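Local coordinates for cobalamin biosynthesis protein CobN (Mycobacterium tuberculosis, PDB 7C6O), which probably acts as the large, catalytic subunit of cobaltochelatase, which inserts cobalt into the corrin ring during cobalamin (vitamin B12) biosynthesis, at residues 413-416 and 422-425; 371-376 and 393-398. All coordinates share one frame; numbering follows the deposited sequence.

Contact 1 of 2, residues 413-416 and 422-425; sequences PGVE and ALIH
P413 opens the contact in two ways. Its ring carbon CB rests against the helix backbone, 3.9 Å from A422 O, and lies near the A422 methyl at the exposed edge of the interface. Its carbonyl, in contrast, is directed at L423: P413 O lies 3.2 Å from L423 CA and 3.3 Å from L423 CB. The same oxygen is 3.4 Å from L423 CD1, so alpha carbon, beta carbon and one branch of the leucine all border it. L423 N is also near, but the angle is too poor for a hydrogen bond, and the approach is therefore one of van der Waals contact.

At G414 the chain turns through a positive phi of 86°, and with no side chain to intervene the backbone itself closes on the helix. G414 CA comes within 3.8 Å of A422 CB, the methyl of A422 being aimed at the loop, and G414 is also the residue whose alpha carbon is nearest that of L423.

V415 touches more loosely, through one branch: its CG2 stands 4.5 Å from L423 CD1. With CG of the leucine anti to the backbone N (chi1 179°) and chi2 near 64°, CD1 lies between the proline carbonyl and the valine CG2. I424, one residue on, is turned the other way and packs on I383.

The chain reverses after the loop, so that the first turn of helix 420-431 packs back against 413-416. The preceding helix 391-405 lies against both segments: V415 and L423 meet there on L399, and V415 O accepts a hydrogen bond from Q400 NE2. Farther along helix 420-431, H425 NE2 is hydrogen-bonded to S1185 O and its ring meets W1188 edge-to-face.

Contact 2 of 2, residues 371-376 and 393-398; sequences LVFSAY and ASAVAL
A395 presents its methyl to the strand, where F373 and L371 both meet it. The phenyl group brings its edge rather than its face: F373 CZ is 3.8 Å from A395 CB, which lies near the ring plane, and CE2 is only slightly farther off. With CG anti to the carbonyl carbon (chi1 -65°), the ring leans toward the helix although its root does not point there. L371 divides its branches, CD2 lying 4.3 Å from A395 CB and CD1 3.9 Å from L398 CD2, where the two leucine side chains run alongside each other, pointing opposite ways.

This buried apolar cluster gives way to a looser end beyond F373. Residues 374-376 draw off from the helix; S374 OG is hydrogen-bonded to H554 NE2, and Y376 is exposed and poorly ordered.

Strand 371-373 and helix 393-398 run almost exactly antiparallel (178°), with axes 11.5 Å apart. Flanked in its sheet by the parallel strands 503-507 and 551-555, the strand is covered by the helix on one face, the layered arrangement characteristic of alpha/beta folds.

In the fold
Contacts 1 and 2 follow one another along the chain, and their centres lie about 11 Å apart. Helix 391-405 joins them: L398 faces the strand, V396 turns to contact 1, and A395 touches both F373 and L423. L423 CD2 reaches A395 CB at 3.8 Å and V396 CG2 at 3.9 Å, and G414 O lies 3.7 Å from V396 CG1. F373 also touches L427, so helix 420-431 itself reaches the strand's apolar side. Both helices thus pack on the same side of the sheet around F373 and A395, with loop 413-416 on helix 391-405. Neither contact includes D125 or S127, the residues at the bound sodium ion.

Contact 1 of 2, residues 413-416 and 422-425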
loop_
_atom_site.group_PDB
_atom_site.type_symbol
_atom_site.label_atom_id
_atom_site.label_comp_id
_atom_site.label_asym_id
_atom_site.label_seq_id
_atom_site.Cartn_x
_atom_site.Cartn_y
_atom_site.Cartn_z
ATOM N N PRO A 413 -21.740 11.494 24.106
ATOM C CA PRO A 413 -23.071 11.390 23.498
ATOM C C PRO A 413 -23.091 10.296 22.443
ATOM O O PRO A 413 -22.134 10.118 21.688
ATOM C CB PRO A 413 -23.292 12.776 22.881
ATOM C CG PRO A 413 -22.331 13.677 23.594
ATOM C CD PRO A 413 -21.142 12.824 23.906
ATOM N N GLY A 414 -24.186 9.541 22.418
ATOM C CA GLY A 414 -24.366 8.484 21.455
ATOM C C GLY A 414 -23.777 7.145 21.848
ATOM O O GLY A 414 -24.161 6.126 21.266
ATOM N N VAL A 415 -22.852 7.111 22.805
ATOM C CA VAL A 415 -22.292 5.832 23.238
ATOM C C VAL A 415 -23.318 5.063 24.060
ATOM O O VAL A 415 -23.664 3.919 23.744
ATOM C CB VAL A 415 -20.986 6.047 24.021
ATOM C CG1 VAL A 415 -20.483 4.725 24.585
ATOM C CG2 VAL A 415 -19.936 6.679 23.126
ATOM N N GLU A 416 -23.826 5.690 25.123
ATOM C CA GLU A 416 -24.867 5.059 25.927
ATOM C C GLU A 416 -26.152 4.881 25.129
ATOM O O GLU A 416 -26.788 3.821 25.194
ATOM C CB GLU A 416 -25.129 5.887 27.186
ATOM C CG GLU A 416 -26.260 5.356 28.046
ATOM C CD GLU A 416 -25.996 3.948 28.540
ATOM O OE1 GLU A 416 -24.861 3.679 28.988
ATOM O OE2 GLU A 416 -26.919 3.109 28.472
ATOM N N ALA A 422 -25.299 11.245 17.134
ATOM C CA ALA A 422 -25.071 12.061 18.322
ATOM C C ALA A 422 -23.584 12.180 18.630
ATOM O O ALA A 422 -23.101 13.260 18.992
ATOM C CB ALA A 422 -25.819 11.471 19.517
ATOM N N LEU A 423 -22.843 11.080 18.485
ATOM C CA LEU A 423 -21.410 11.111 18.752
ATOM C C LEU A 423 -20.689 12.020 17.767
ATOM O O LEU A 423 -19.911 12.894 18.165
ATOM C CB LEU A 423 -20.832 9.697 18.696
ATOM C CG LEU A 423 -19.323 9.605 18.944
ATOM C CD1 LEU A 423 -18.987 10.068 20.357
ATOM C CD2 LEU A 423 -18.810 8.193 18.695
ATOM N N ILE A 424 -20.939 11.828 16.469
ATOM C CA ILE A 424 -20.200 12.591 15.472
ATOM C C ILE A 424 -20.612 14.059 15.504
ATOM O O ILE A 424 -19.777 14.946 15.289
ATOM C CB ILE A 424 -20.376 11.960 14.074
ATOM C CG1 ILE A 424 -19.251 12.411 13.141
ATOM C CG2 ILE A 424 -21.746 12.271 13.479
ATOM C CD1 ILE A 424 -17.901 11.832 13.510
ATOM N N HIS A 425 -21.885 14.348 15.795
ATOM C CA HIS A 425 -22.303 15.740 15.933
ATOM C C HIS A 425 -21.609 16.402 17.114
ATOM O O HIS A 425 -21.212 17.570 17.037
ATOM C CB HIS A 425 -23.821 15.831 16.090
ATOM C CG HIS A 425 -24.582 15.453 14.859
ATOM N ND1 HIS A 425 -25.958 15.501 14.793
ATOM C CD2 HIS A 425 -24.162 15.014 13.649
ATOM C CE1 HIS A 425 -26.352 15.113 13.593
ATOM N NE2 HIS A 425 -25.282 14.810 12.880
#

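Contact 2 of 2, residues 371-376 and 393-398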
loop_
_atom_site.group_PDB
_atom_site.type_symbol
_atom_site.label_atom_id
_atom_site.label_comp_id
_atom_site.label_asym_id
_atom_site.label_seq_id
_atom_site.Cartn_x
_atom_site.Cartn_y
_atom_site.Cartn_z
ATOM N N LEU A 371 -8.648 8.600 20.046
ATOM C CA LEU A 371 -9.401 8.152 18.879
ATOM C C LEU A 371 -9.426 9.304 17.880
ATOM O O LEU A 371 -10.060 10.334 18.132
ATOM C CB LEU A 371 -10.812 7.724 19.283
ATOM C CG LEU A 371 -11.681 6.960 18.284
ATOM C CD1 LEU A 371 -11.033 5.636 17.929
ATOM C CD2 LEU A 371 -13.080 6.735 18.847
ATOM N N VAL A 372 -8.730 9.142 16.756
ATOM C CA VAL A 372 -8.531 10.216 15.787
ATOM C C VAL A 372 -9.327 9.910 14.524
ATOM O O VAL A 372 -9.254 8.797 13.989
ATOM C CB VAL A 372 -7.039 10.411 15.465
ATOM C CG1 VAL A 372 -6.850 11.531 14.442
ATOM C CG2 VAL A 372 -6.260 10.708 16.734
ATOM N N PHE A 373 -10.073 10.902 14.044
ATOM C CA PHE A 373 -10.894 10.786 12.847
ATOM C C PHE A 373 -10.269 11.574 11.702
ATOM O O PHE A 373 -9.781 12.690 11.901
ATOM C CB PHE A 373 -12.312 11.311 13.101
ATOM C CG PHE A 373 -13.096 10.508 14.100
ATOM C CD1 PHE A 373 -12.803 10.576 15.453
ATOM C CD2 PHE A 373 -14.144 9.705 13.687
ATOM C CE1 PHE A 373 -13.530 9.843 16.372
ATOM C CE2 PHE A 373 -14.877 8.972 14.601
ATOM C CZ PHE A 373 -14.570 9.040 15.944
ATOM N N SER A 374 -10.302 10.996 10.502
ATOM C CA SER A 374 -9.886 11.720 9.309
ATOM C C SER A 374 -10.854 12.866 9.018
ATOM O O SER A 374 -12.010 12.863 9.449
ATOM C CB SER A 374 -9.822 10.785 8.100
ATOM O OG SER A 374 -8.978 9.674 8.344
ATOM N N ALA A 375 -10.369 13.850 8.263
ATOM C CA ALA A 375 -11.156 15.029 7.931
ATOM C C ALA A 375 -10.935 15.406 6.473
ATOM O O ALA A 375 -10.058 14.866 5.794
ATOM C CB ALA A 375 -10.806 16.215 8.838
ATOM N N TYR A 376 -11.749 16.352 6.004
ATOM C CA TYR A 376 -11.677 16.881 4.641
ATOM C C TYR A 376 -11.788 15.782 3.589
ATOM O O TYR A 376 -10.945 15.674 2.699
ATOM C CB TYR A 376 -10.379 17.669 4.438
ATOM N N ALA A 393 -20.915 4.751 13.493
ATOM C CA ALA A 393 -21.420 3.534 14.121
ATOM C C ALA A 393 -20.278 2.638 14.589
ATOM O O ALA A 393 -20.380 1.992 15.640
ATOM C CB ALA A 393 -22.337 2.782 13.156
ATOM N N SER A 394 -19.183 2.591 13.827
ATOM C CA SER A 394 -18.018 1.818 14.245
ATOM C C SER A 394 -17.387 2.407 15.499
ATOM O O SER A 394 -16.953 1.667 16.390
ATOM C CB SER A 394 -16.992 1.756 13.113
ATOM O OG SER A 394 -17.526 1.111 11.970
ATOM N N ALA A 395 -17.319 3.739 15.581
ATOM C CA ALA A 395 -16.789 4.381 16.779
ATOM C C ALA A 395 -17.651 4.075 17.997
ATOM O O ALA A 395 -17.128 3.774 19.077
ATOM C CB ALA A 395 -16.682 5.890 16.561
ATOM N N VAL A 396 -18.976 4.149 17.846
ATOM C CA VAL A 396 -19.870 3.819 18.954
ATOM C C VAL A 396 -19.641 2.382 19.405
ATOM O O VAL A 396 -19.481 2.105 20.601
ATOM C CB VAL A 396 -21.338 4.055 18.555
ATOM C CG1 VAL A 396 -22.278 3.406 19.566
ATOM C CG2 VAL A 396 -21.626 5.546 18.443
ATOM N N ALA A 397 -19.609 1.448 18.450
ATOM C CA ALA A 397 -19.443 0.040 18.797
ATOM C C ALA A 397 -18.099 -0.208 19.467
ATOM O O ALA A 397 -17.999 -1.021 20.393
ATOM C CB ALA A 397 -19.591 -0.831 17.549
ATOM N N LEU A 398 -17.054 0.494 19.021
ATOM C CA LEU A 398 -15.748 0.355 19.659
ATOM C C LEU A 398 -15.774 0.908 21.079
ATOM O O LEU A 398 -15.277 0.268 22.013
ATOM C CB LEU A 398 -14.676 1.058 18.827
ATOM C CG LEU A 398 -13.289 1.137 19.469
ATOM C CD1 LEU A 398 -12.709 -0.256 19.674
ATOM C CD2 LEU A 398 -12.347 1.994 18.633
#